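Long-range contacts in K5 lyase (Enterobacteria phage k1-5, PDB 2X3H), which cleaves the K5 capsular polysaccharide, a heparosan-type glycosaminoglycan, probably by beta-elimination, as a trimeric phage tail-spike lyase: residues 112-117 against 141-146; 159-164 against 186-191; 226-231 against 251-256; 292-297 against 320-325; 371-376 against 401-406. One frame throughout, in Å; residues are numbered along the deposited sequence.

Contact 1: residues 112-117 against 141-146; sequences NLDGRG and LSNITV
L113 and L141 are bridge partners in two parallel strands. Their side chains lie side by side and point the same way, with L113 CD2 3.5 Å from L141 CD1. The I144 side chain crosses that of L113 at about a right angle, and I144 CD1 sits 4.1 Å from L113 CG. L113 O accepts the N-H of S142 at 2.9 Å. D114 has CG anti to the backbone N (chi1 176°), and OD1 faces the N143 amide. N143 ND2 donates to D114 OD1 at 3.1 Å, from above the carboxylate plane. The carboxylate and amide planes are 70° apart. G115 N donates to S142 O at 3.0 Å. I144 CD1 rests 3.8 Å from G115 CA. R116 NH1 bonds S97 OG, while its backbone N donates to D114 OD1 and closes an Asx turn. G117 N then bonds N143 O at 2.8 Å. One carboxylate oxygen is thus held by two N-H groups from opposite faces of its plane. This should restrict the rotation of the D114 carboxylate. It also links the turn after strand 112-114 to the beta-helix corner at N143, where strand 139-142 gives way to 144-147.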
# COMPACT_ATOMS: atom_id res chain seq x y z
N ASN A 112 -15.97 -26.97 -18.02
CA ASN A 112 -15.15 -27.67 -17.02
C ASN A 112 -14.07 -28.46 -17.73
O ASN A 112 -14.26 -29.62 -18.11
CB ASN A 112 -15.99 -28.57 -16.10
CG ASN A 112 -15.16 -29.17 -14.95
OD1 ASN A 112 -13.92 -29.14 -14.97
ND2 ASN A 112 -15.85 -29.71 -13.95
N LEU A 113 -12.93 -27.81 -17.93
CA LEU A 113 -11.87 -28.35 -18.76
C LEU A 113 -10.53 -28.20 -18.06
O LEU A 113 -10.22 -27.14 -17.50
CB LEU A 113 -11.85 -27.57 -20.08
CG LEU A 113 -10.72 -27.79 -21.07
CD1 LEU A 113 -10.69 -29.26 -21.47
CD2 LEU A 113 -10.96 -26.89 -22.30
N ASP A 114 -9.74 -29.27 -18.09
CA ASP A 114 -8.40 -29.28 -17.50
C ASP A 114 -7.44 -29.85 -18.54
O ASP A 114 -7.75 -30.87 -19.16
CB ASP A 114 -8.38 -30.15 -16.23
CG ASP A 114 -6.98 -30.29 -15.63
OD1 ASP A 114 -6.15 -29.38 -15.83
OD2 ASP A 114 -6.72 -31.29 -14.92
N GLY A 115 -6.31 -29.18 -18.74
CA GLY A 115 -5.30 -29.63 -19.69
C GLY A 115 -4.07 -30.32 -19.10
O GLY A 115 -3.16 -30.71 -19.84
N ARG A 116 -4.05 -30.48 -17.77
CA ARG A 116 -2.94 -31.12 -17.06
C ARG A 116 -1.55 -30.51 -17.38
O ARG A 116 -0.51 -31.16 -17.19
CB ARG A 116 -2.95 -32.64 -17.28
CG ARG A 116 -4.23 -33.33 -16.80
CD ARG A 116 -4.26 -34.84 -17.14
NE ARG A 116 -3.17 -35.59 -16.53
CZ ARG A 116 -2.30 -36.34 -17.20
NH1 ARG A 116 -2.38 -36.45 -18.53
NH2 ARG A 116 -1.34 -36.98 -16.55
N GLY A 117 -1.54 -29.27 -17.85
CA GLY A 117 -0.31 -28.58 -18.25
C GLY A 117 0.30 -29.05 -19.56
O GLY A 117 1.35 -28.55 -19.97
N LEU A 141 -11.77 -23.54 -16.05
CA LEU A 141 -10.92 -23.76 -17.22
C LEU A 141 -9.51 -23.67 -16.71
O LEU A 141 -9.11 -22.60 -16.24
CB LEU A 141 -11.17 -22.70 -18.28
CG LEU A 141 -10.30 -22.73 -19.54
CD1 LEU A 141 -10.47 -24.01 -20.34
CD2 LEU A 141 -10.65 -21.49 -20.38
N SER A 142 -8.75 -24.76 -16.77
CA SER A 142 -7.48 -24.79 -16.04
C SER A 142 -6.35 -25.55 -16.72
O SER A 142 -6.59 -26.51 -17.46
CB SER A 142 -7.70 -25.35 -14.63
OG SER A 142 -8.11 -26.71 -14.67
N ASN A 143 -5.12 -25.12 -16.42
CA ASN A 143 -3.91 -25.89 -16.76
C ASN A 143 -3.83 -26.28 -18.23
O ASN A 143 -3.59 -27.45 -18.58
CB ASN A 143 -3.83 -27.14 -15.87
CG ASN A 143 -4.01 -26.83 -14.39
OD1 ASN A 143 -3.56 -25.80 -13.88
ND2 ASN A 143 -4.65 -27.75 -13.67
N ILE A 144 -3.98 -25.30 -19.11
CA ILE A 144 -4.07 -25.59 -20.54
C ILE A 144 -3.53 -24.40 -21.34
O ILE A 144 -3.45 -23.28 -20.84
CB ILE A 144 -5.54 -25.92 -20.92
CG1 ILE A 144 -5.62 -26.65 -22.27
CG2 ILE A 144 -6.42 -24.66 -20.91
CD1 ILE A 144 -6.88 -27.53 -22.39
N THR A 145 -3.13 -24.67 -22.58
CA THR A 145 -2.70 -23.63 -23.49
C THR A 145 -3.75 -23.48 -24.59
O THR A 145 -4.30 -24.47 -25.06
CB THR A 145 -1.35 -24.02 -24.12
OG1 THR A 145 -0.36 -24.10 -23.09
CG2 THR A 145 -0.94 -22.99 -25.18
N VAL A 146 -4.03 -22.23 -24.96
CA VAL A 146 -4.93 -21.91 -26.07
C VAL A 146 -4.13 -21.15 -27.12
O VAL A 146 -3.64 -20.05 -26.87
CB VAL A 146 -6.14 -21.09 -25.58
CG1 VAL A 146 -7.07 -20.73 -26.75
CG2 VAL A 146 -6.90 -21.87 -24.51

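Contact 2: residues 159-164 against 186-191; sequences QVSLAG and IAYPND
A163, Y188 and I186 bury the most surface here. Y188 CG lies between the backbone N and the carbonyl carbon (chi1 55°). This folds the ring back over the neighbouring strand. One ring face covers A163: its CA is 4.0 Å from the ring centroid and 22° off the normal, a CH-pi contact. L162 O lies over the same face, also offset toward the rim. The methyl CB of A163 packs on Y188 CZ at 3.6 Å. Beyond the ring, Y188 OH and S161 OG share a water, which donates to the serine at 2.8 Å.

I186 sits on the same side of the sheet as S161 and Y188. Its CG2 branch touches S161 OG at 3.6 Å. On the other side L162 CB meets A187 CB at 4.0 Å.

The backbones run parallel, 12° apart, with regular bonds from V160 to G164. G164 N to Y188 O is the last of them, at 2.7 Å. A163 is the centre of an inverse gamma turn. Its carbonyl is reached from above its plane by N190 ND2, at 3.0 Å.

Strands 160-163 and 186-188 are successive members of one parallel face of the beta-helix. Strand 131-134 flanks the first, where F133 touches L162. Strand 218-221 flanks the second, with L219 against I186 and D221 against Y188. V168 of strand 168-178 packs on L162, on the side it shares with A187.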
# COMPACT_ATOMS: atom_id res chain seq x y z
N GLN A 159 -10.00 -15.35 -28.22
CA GLN A 159 -9.58 -16.73 -27.99
C GLN A 159 -10.56 -17.49 -27.09
O GLN A 159 -11.08 -18.54 -27.48
CB GLN A 159 -8.15 -16.80 -27.44
CG GLN A 159 -7.08 -16.24 -28.36
CD GLN A 159 -5.68 -16.46 -27.80
OE1 GLN A 159 -5.24 -15.76 -26.89
NE2 GLN A 159 -4.97 -17.45 -28.35
N VAL A 160 -10.80 -16.98 -25.89
CA VAL A 160 -11.80 -17.56 -24.99
C VAL A 160 -12.78 -16.49 -24.55
O VAL A 160 -12.37 -15.45 -24.01
CB VAL A 160 -11.16 -18.19 -23.73
CG1 VAL A 160 -12.22 -18.63 -22.74
CG2 VAL A 160 -10.27 -19.36 -24.10
N SER A 161 -14.07 -16.73 -24.79
CA SER A 161 -15.14 -15.81 -24.39
C SER A 161 -16.01 -16.43 -23.31
O SER A 161 -16.47 -17.58 -23.44
CB SER A 161 -16.04 -15.47 -25.59
OG SER A 161 -15.31 -14.87 -26.65
N LEU A 162 -16.22 -15.69 -22.23
CA LEU A 162 -17.28 -15.98 -21.28
C LEU A 162 -18.41 -15.02 -21.60
O LEU A 162 -18.41 -13.86 -21.16
CB LEU A 162 -16.80 -15.81 -19.83
CG LEU A 162 -15.58 -16.66 -19.45
CD1 LEU A 162 -15.16 -16.40 -18.00
CD2 LEU A 162 -15.82 -18.16 -19.70
N ALA A 163 -19.34 -15.48 -22.43
CA ALA A 163 -20.47 -14.68 -22.87
C ALA A 163 -21.53 -14.79 -21.78
O ALA A 163 -22.43 -15.63 -21.85
CB ALA A 163 -21.00 -15.18 -24.21
N GLY A 164 -21.37 -13.98 -20.75
CA GLY A 164 -22.09 -14.18 -19.50
C GLY A 164 -21.39 -15.24 -18.67
O GLY A 164 -20.60 -16.03 -19.19
N ILE A 186 -11.98 -12.85 -22.59
CA ILE A 186 -12.94 -11.76 -22.43
C ILE A 186 -14.20 -12.28 -21.75
O ILE A 186 -14.73 -13.31 -22.13
CB ILE A 186 -13.31 -11.10 -23.80
CG1 ILE A 186 -14.39 -10.04 -23.61
CG2 ILE A 186 -13.78 -12.14 -24.81
CD1 ILE A 186 -14.83 -9.35 -24.88
N ALA A 187 -14.65 -11.57 -20.72
CA ALA A 187 -15.94 -11.86 -20.10
C ALA A 187 -16.84 -10.65 -20.27
O ALA A 187 -16.41 -9.51 -20.08
CB ALA A 187 -15.74 -12.18 -18.62
N TYR A 188 -18.10 -10.89 -20.65
CA TYR A 188 -19.03 -9.78 -20.87
C TYR A 188 -20.47 -10.18 -20.53
O TYR A 188 -20.76 -11.35 -20.37
CB TYR A 188 -18.93 -9.24 -22.31
CG TYR A 188 -19.12 -10.28 -23.40
CD1 TYR A 188 -18.03 -10.95 -23.95
CD2 TYR A 188 -20.39 -10.57 -23.90
CE1 TYR A 188 -18.20 -11.91 -24.95
CE2 TYR A 188 -20.56 -11.52 -24.91
CZ TYR A 188 -19.46 -12.18 -25.44
OH TYR A 188 -19.62 -13.12 -26.44
N PRO A 189 -21.37 -9.19 -20.40
CA PRO A 189 -22.76 -9.52 -20.05
C PRO A 189 -23.47 -10.20 -21.21
O PRO A 189 -23.27 -9.81 -22.34
CB PRO A 189 -23.40 -8.15 -19.79
CG PRO A 189 -22.26 -7.18 -19.66
CD PRO A 189 -21.14 -7.74 -20.50
N ASN A 190 -24.31 -11.19 -20.91
CA ASN A 190 -25.05 -11.89 -21.95
C ASN A 190 -26.44 -12.35 -21.49
O ASN A 190 -26.75 -13.55 -21.54
CB ASN A 190 -24.22 -13.07 -22.47
CG ASN A 190 -24.81 -13.72 -23.71
OD1 ASN A 190 -25.48 -13.06 -24.51
ND2 ASN A 190 -24.54 -15.01 -23.90
N ASP A 191 -27.24 -11.41 -21.01
CA ASP A 191 -26.77 -10.04 -20.80
C ASP A 191 -26.83 -9.52 -19.36
O ASP A 191 -26.96 -8.31 -19.14
CB ASP A 191 -27.33 -9.00 -21.82
CG ASP A 191 -28.01 -9.67 -23.01
OD1 ASP A 191 -29.13 -10.20 -22.84
OD2 ASP A 191 -27.43 -9.65 -24.11
O HOH W 1 -17.39 -13.48 -27.95

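Contact 3: residues 226-231 against 251-256; sequences SLIDNV and NIVSNV
L227 and I252 share one side-chain setting: CG of L227 and CG1 of I252 both stand beside the backbone N (chi1 near -60° in each). The two chains therefore lie side by side and point the same way. L227 CD2 is 3.7 Å from I252 CB and also touches I252 CD1. D229 and S254 follow on the same face, both with the polar group anti to the backbone N. D229 OD1 reaches S254 CB at 3.5 Å. The other face carries I228, V253, V231 and V256. I228 CD1 is 4.3 Å from V253 CG2, and V231 CB is 4.4 Å from V256 CG1.

The strands are almost exactly parallel, 3° apart, in residue-for-residue register. I228 N donates to I252 O at 2.9 Å, and I228 O takes S254 N at 2.8 Å. At N230 and N255 both backbones have positive phi. The two side chains stand alongside each other, with amide planes 29° apart. V231 N still reaches N255 O at 3.0 Å.

The face with L227, I252, D229 and S254 meets the other two subunits: L227 packs on I257 of the third, and D229 on D229 of the second. N255 ND2 donates to S254 OG of the second subunit. The face with I228, V253 and V256 turns to V242 inside the coil. Stacked like residues, including paired asparagines at equivalent positions, are typical of neighbouring coils in a parallel beta-helix.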
# COMPACT_ATOMS: atom_id res chain seq x y z
N SER A 226 -15.49 -9.79 -8.83
CA SER A 226 -14.58 -10.72 -9.49
C SER A 226 -13.13 -10.42 -9.16
O SER A 226 -12.78 -9.28 -8.82
CB SER A 226 -14.79 -10.68 -11.00
OG SER A 226 -16.08 -11.17 -11.35
N LEU A 227 -12.30 -11.45 -9.25
CA LEU A 227 -10.87 -11.35 -8.92
C LEU A 227 -10.04 -11.67 -10.15
O LEU A 227 -10.28 -12.68 -10.81
CB LEU A 227 -10.51 -12.35 -7.80
CG LEU A 227 -11.20 -12.17 -6.44
CD1 LEU A 227 -10.97 -13.36 -5.55
CD2 LEU A 227 -10.70 -10.89 -5.75
N ILE A 228 -9.07 -10.82 -10.46
CA ILE A 228 -8.11 -11.07 -11.54
C ILE A 228 -6.73 -10.94 -10.91
O ILE A 228 -6.39 -9.86 -10.43
CB ILE A 228 -8.29 -10.05 -12.67
CG1 ILE A 228 -9.71 -10.14 -13.23
CG2 ILE A 228 -7.22 -10.24 -13.78
CD1 ILE A 228 -10.03 -9.05 -14.25
N ASP A 229 -5.94 -12.03 -10.89
CA ASP A 229 -4.72 -12.10 -10.05
C ASP A 229 -3.62 -12.84 -10.80
O ASP A 229 -3.88 -13.88 -11.41
CB ASP A 229 -5.07 -12.84 -8.73
CG ASP A 229 -3.95 -12.76 -7.67
OD1 ASP A 229 -3.16 -11.79 -7.66
OD2 ASP A 229 -3.88 -13.70 -6.83
N ASN A 230 -2.40 -12.31 -10.77
CA ASN A 230 -1.24 -13.03 -11.32
C ASN A 230 -1.32 -13.20 -12.84
O ASN A 230 -1.51 -14.31 -13.35
CB ASN A 230 -1.07 -14.40 -10.61
CG ASN A 230 -0.61 -14.26 -9.15
OD1 ASN A 230 -1.00 -15.06 -8.28
ND2 ASN A 230 0.23 -13.28 -8.88
N VAL A 231 -1.16 -12.08 -13.56
CA VAL A 231 -1.20 -12.05 -15.03
C VAL A 231 0.15 -11.59 -15.57
O VAL A 231 0.74 -10.64 -15.04
CB VAL A 231 -2.29 -11.07 -15.53
CG1 VAL A 231 -2.30 -10.97 -17.05
CG2 VAL A 231 -3.65 -11.51 -15.00
N ASN A 251 -14.48 -5.16 -8.32
CA ASN A 251 -13.48 -6.14 -8.73
C ASN A 251 -12.15 -5.83 -8.07
O ASN A 251 -11.89 -4.68 -7.73
CB ASN A 251 -13.30 -6.11 -10.26
CG ASN A 251 -14.62 -6.28 -10.99
OD1 ASN A 251 -15.15 -5.33 -11.59
ND2 ASN A 251 -15.15 -7.48 -10.94
N ILE A 252 -11.31 -6.85 -7.91
CA ILE A 252 -9.92 -6.65 -7.50
C ILE A 252 -9.03 -7.16 -8.62
O ILE A 252 -9.20 -8.28 -9.08
CB ILE A 252 -9.58 -7.43 -6.20
CG1 ILE A 252 -10.50 -6.99 -5.05
CG2 ILE A 252 -8.10 -7.19 -5.83
CD1 ILE A 252 -10.21 -7.68 -3.73
N VAL A 253 -8.10 -6.32 -9.07
CA VAL A 253 -7.09 -6.71 -10.06
C VAL A 253 -5.75 -6.61 -9.33
O VAL A 253 -5.45 -5.58 -8.74
CB VAL A 253 -7.07 -5.73 -11.25
CG1 VAL A 253 -5.92 -6.09 -12.22
CG2 VAL A 253 -8.43 -5.71 -11.97
N SER A 254 -4.96 -7.69 -9.34
CA SER A 254 -3.77 -7.75 -8.51
C SER A 254 -2.63 -8.48 -9.21
O SER A 254 -2.87 -9.42 -9.96
CB SER A 254 -4.08 -8.44 -7.18
OG SER A 254 -2.98 -8.31 -6.28
N ASN A 255 -1.40 -8.02 -8.98
CA ASN A 255 -0.21 -8.73 -9.47
C ASN A 255 -0.21 -8.90 -10.98
O ASN A 255 -0.24 -10.02 -11.51
CB ASN A 255 -0.07 -10.09 -8.79
CG ASN A 255 0.43 -10.00 -7.36
OD1 ASN A 255 0.76 -8.92 -6.87
ND2 ASN A 255 0.48 -11.13 -6.69
N VAL A 256 -0.17 -7.77 -11.67
CA VAL A 256 -0.18 -7.76 -13.13
C VAL A 256 1.18 -7.30 -13.65
O VAL A 256 1.64 -6.22 -13.28
CB VAL A 256 -1.28 -6.82 -13.64
CG1 VAL A 256 -1.30 -6.77 -15.17
CG2 VAL A 256 -2.64 -7.30 -13.11

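Contact 4: residues 292-297 against 320-325; sequences AVVAGK and GVTVEG
The carboxylate of E324 has the side chain of K297 over one of its faces. K297 CG and CE both lie on that face, closest to OE1: CE is 3.3 Å from E324 OE1. The lysine is extended beyond CG and runs alongside the glutamate, pointing the same way. Its charged end overshoots. K297 NZ is 4.4 Å from E324 OE2, which may still give a weak attraction but is beyond a salt bridge.

The two segments belong to successive coils of the parallel beta-helix, and each begins at a corner, A292 in one and G320 in the other. V293 N donates to G320 O at 3.2 Å, in the carbonyl plane; A292 N makes a weak bond to the same oxygen. T322 N and V293 O, then A295 N and T322 O, continue the ladder.

V293 and V321 stack in register, side by side, with V293 CB 3.9 Å from V321 CG2. A295 CB meets V323 CB at 3.8 Å. I330 of strand 329-336 covers V321 and V323, and V306 of strand 302-309 covers V293. These side chains form part of the aliphatic core.

Past the strands G296 O takes over. E324 N donates to it at 2.9 Å, from above the carbonyl plane, and G325 N adds a weak bond.

On the face opposite V293 and V321, T322 OG1 lies between its own backbone N and carbonyl carbon (chi1 78°). This sets it beside V294. One water joins the coils there, accepting from G296 N at 2.9 Å and lying 3.0 Å from T322 OG1.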
# COMPACT_ATOMS: atom_id res chain seq x y z
N ALA A 292 1.62 3.19 -17.68
CA ALA A 292 1.44 1.99 -16.86
C ALA A 292 -0.05 1.73 -16.64
O ALA A 292 -0.55 0.63 -16.88
CB ALA A 292 2.17 2.11 -15.53
N VAL A 293 -0.76 2.77 -16.19
CA VAL A 293 -2.16 2.61 -15.78
C VAL A 293 -3.00 3.73 -16.36
O VAL A 293 -2.68 4.91 -16.20
CB VAL A 293 -2.28 2.67 -14.23
CG1 VAL A 293 -3.75 2.72 -13.81
CG2 VAL A 293 -1.58 1.49 -13.60
N VAL A 294 -4.08 3.36 -17.04
CA VAL A 294 -5.07 4.33 -17.50
C VAL A 294 -6.28 4.14 -16.58
O VAL A 294 -7.01 3.14 -16.70
CB VAL A 294 -5.45 4.09 -18.98
CG1 VAL A 294 -6.58 5.01 -19.40
CG2 VAL A 294 -4.23 4.26 -19.91
N ALA A 295 -6.44 5.05 -15.61
CA ALA A 295 -7.49 4.91 -14.58
C ALA A 295 -8.89 5.15 -15.15
O ALA A 295 -9.88 4.69 -14.58
CB ALA A 295 -7.22 5.89 -13.40
N GLY A 296 -8.97 5.86 -16.27
CA GLY A 296 -10.25 6.07 -16.96
C GLY A 296 -11.12 7.20 -16.43
O GLY A 296 -10.68 8.06 -15.62
N LYS A 297 -12.36 7.19 -16.90
CA LYS A 297 -13.32 8.26 -16.65
C LYS A 297 -14.22 8.01 -15.45
O LYS A 297 -15.03 8.88 -15.09
CB LYS A 297 -14.20 8.47 -17.90
CG LYS A 297 -13.41 8.66 -19.19
CD LYS A 297 -14.37 8.82 -20.39
CE LYS A 297 -13.62 9.31 -21.63
NZ LYS A 297 -14.54 9.54 -22.77
N GLY A 320 3.10 7.68 -16.15
CA GLY A 320 2.93 6.76 -15.03
C GLY A 320 1.47 6.34 -15.01
O GLY A 320 1.11 5.26 -15.52
N VAL A 321 0.62 7.21 -14.45
CA VAL A 321 -0.83 6.97 -14.39
C VAL A 321 -1.57 8.17 -15.00
O VAL A 321 -1.21 9.31 -14.76
CB VAL A 321 -1.31 6.75 -12.93
CG1 VAL A 321 -2.82 6.48 -12.89
CG2 VAL A 321 -0.54 5.61 -12.27
N THR A 322 -2.60 7.89 -15.81
CA THR A 322 -3.48 8.94 -16.28
C THR A 322 -4.85 8.72 -15.65
O THR A 322 -5.23 7.59 -15.34
CB THR A 322 -3.60 8.97 -17.82
OG1 THR A 322 -4.48 7.93 -18.26
CG2 THR A 322 -2.22 8.81 -18.47
N VAL A 323 -5.57 9.81 -15.42
CA VAL A 323 -6.91 9.68 -14.85
C VAL A 323 -7.79 10.78 -15.42
O VAL A 323 -7.37 11.94 -15.51
CB VAL A 323 -6.89 9.72 -13.31
CG1 VAL A 323 -6.23 11.02 -12.81
CG2 VAL A 323 -8.30 9.58 -12.73
N GLU A 324 -9.01 10.40 -15.81
CA GLU A 324 -9.96 11.35 -16.39
C GLU A 324 -11.17 11.60 -15.47
O GLU A 324 -11.88 12.61 -15.61
CB GLU A 324 -10.44 10.85 -17.74
CG GLU A 324 -11.17 11.90 -18.55
CD GLU A 324 -11.25 11.53 -20.03
OE1 GLU A 324 -10.81 10.41 -20.39
OE2 GLU A 324 -11.75 12.37 -20.81
N GLY A 325 -11.41 10.67 -14.55
CA GLY A 325 -12.61 10.69 -13.72
C GLY A 325 -12.45 11.42 -12.40
O GLY A 325 -11.68 12.38 -12.30
O HOH W 2 -7.43 7.91 -17.59

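Contact 5: residues 371-376 against 401-406; sequences SATGVI and SASTID
V375 and T404 meet through methyl groups where two successive coils of the parallel beta-helix come together. T404 has OG1 beside its backbone N and CG2 anti to it (chi1 -55°). CG2 therefore lies next to V375, 3.7 Å from V375 CG2, and the two side chains point the same way. In V375 it is CG1 that stands anti to the backbone N, while CG2, beside the N, does the touching.

I376 and I405 form a parallel bridge and match in shape. Each has CG1 beside the backbone N, at chi1 -58°, and an extended chain after it. Both pack on V420 of strand 419-422. I376 N donates to T404 O at 2.9 Å in a nearly straight bond, and D406 N donates to I376 O at 2.8 Å. V375 N makes a weak bond to T404 O as well.

Further out the contact is made by loops. T373 holds OG1 between its backbone N and carbonyl carbon (chi1 64°). From there T373 OG1 touches S403 CB at 3.4 Å. S403 sits in a type I turn from S401 to T404. S401 OG accepts S403 N at 3.1 Å, an ST turn that holds S401 OG within the turn, 4.1 Å from T373 CB.

T404 CA approaches T373 O, and a water sits beside that pair. The water donates to T373 O at 2.6 Å and lies 2.7 Å from T404 OG1.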
# COMPACT_ATOMS: atom_id res chain seq x y z
N SER A 371 15.31 11.90 -14.52
CA SER A 371 15.84 13.24 -14.77
C SER A 371 15.05 14.11 -15.77
O SER A 371 15.24 15.33 -15.82
CB SER A 371 17.31 13.17 -15.17
OG SER A 371 17.47 12.53 -16.43
N ALA A 372 14.20 13.48 -16.59
CA ALA A 372 13.33 14.26 -17.48
C ALA A 372 12.56 15.33 -16.70
O ALA A 372 12.19 15.11 -15.53
CB ALA A 372 12.37 13.33 -18.23
N THR A 373 12.29 16.47 -17.33
CA THR A 373 11.72 17.61 -16.59
C THR A 373 10.23 17.49 -16.24
O THR A 373 9.80 18.04 -15.23
CB THR A 373 11.94 18.93 -17.33
OG1 THR A 373 11.24 18.90 -18.58
CG2 THR A 373 13.43 19.16 -17.57
N GLY A 374 9.46 16.78 -17.05
CA GLY A 374 8.02 16.70 -16.79
C GLY A 374 7.72 15.79 -15.61
O GLY A 374 8.31 14.71 -15.48
N VAL A 375 6.80 16.22 -14.75
CA VAL A 375 6.36 15.40 -13.63
C VAL A 375 4.83 15.33 -13.56
O VAL A 375 4.25 14.27 -13.75
CB VAL A 375 6.93 15.89 -12.26
CG1 VAL A 375 6.45 14.99 -11.14
CG2 VAL A 375 8.47 15.93 -12.29
N ILE A 376 4.17 16.47 -13.32
CA ILE A 376 2.70 16.50 -13.22
C ILE A 376 2.07 17.29 -14.35
O ILE A 376 2.58 18.36 -14.72
CB ILE A 376 2.25 17.12 -11.87
CG1 ILE A 376 2.83 16.34 -10.70
CG2 ILE A 376 0.73 17.13 -11.73
CD1 ILE A 376 2.90 17.13 -9.39
N SER A 401 12.02 24.62 -12.54
CA SER A 401 11.66 24.38 -13.94
C SER A 401 10.18 24.61 -14.14
O SER A 401 9.37 24.04 -13.42
CB SER A 401 12.00 22.94 -14.34
OG SER A 401 11.48 22.63 -15.63
N ALA A 402 9.80 25.42 -15.13
CA ALA A 402 8.38 25.62 -15.41
C ALA A 402 7.73 24.35 -15.97
O ALA A 402 6.51 24.27 -16.06
CB ALA A 402 8.16 26.80 -16.36
N SER A 403 8.55 23.37 -16.31
CA SER A 403 8.06 22.11 -16.88
C SER A 403 7.62 21.07 -15.84
O SER A 403 6.85 20.16 -16.17
CB SER A 403 9.10 21.49 -17.80
OG SER A 403 9.28 22.31 -18.94
N THR A 404 8.10 21.21 -14.61
CA THR A 404 7.78 20.22 -13.58
C THR A 404 6.28 20.07 -13.37
O THR A 404 5.75 18.95 -13.30
CB THR A 404 8.48 20.54 -12.24
OG1 THR A 404 9.90 20.68 -12.47
CG2 THR A 404 8.21 19.44 -11.20
N ILE A 405 5.60 21.21 -13.27
CA ILE A 405 4.14 21.21 -13.15
C ILE A 405 3.54 21.89 -14.37
O ILE A 405 3.59 23.12 -14.48
CB ILE A 405 3.68 21.93 -11.85
CG1 ILE A 405 4.30 21.27 -10.62
CG2 ILE A 405 2.16 21.96 -11.77
CD1 ILE A 405 4.14 22.10 -9.37
N ASP A 406 2.98 21.09 -15.28
CA ASP A 406 2.32 21.63 -16.45
C ASP A 406 0.87 21.90 -16.05
O ASP A 406 0.19 21.01 -15.56
CB ASP A 406 2.41 20.63 -17.60
CG ASP A 406 1.88 21.20 -18.91
OD1 ASP A 406 1.58 22.41 -18.94
OD2 ASP A 406 1.80 20.45 -19.90
O HOH W 3 11.39 18.61 -13.25
O HOH W 4 4.92 18.26 -16.25

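How the contacts relate
The contacts follow one another along the chain, each closing before the next opens, and each joins parallel stretches of the beta-helix. Contacts 1 and 2 touch: L141 CD2 packs on V160 CG1 at 4.0 Å. Contact 3 lies about 17 Å from contact 2 and about 17 Å from contact 4, centre to centre. Contacts 4 and 5 reach the same parallel sheet, with nearest atoms about 7 Å apart. Contacts 1 and 5 lie on opposite sides of the chain's centre, about 48 Å apart between centres. Contacts 1 and 3 also meet other subunits; contacts 2, 4 and 5 do not. Geometry alone places none of the five at the active site.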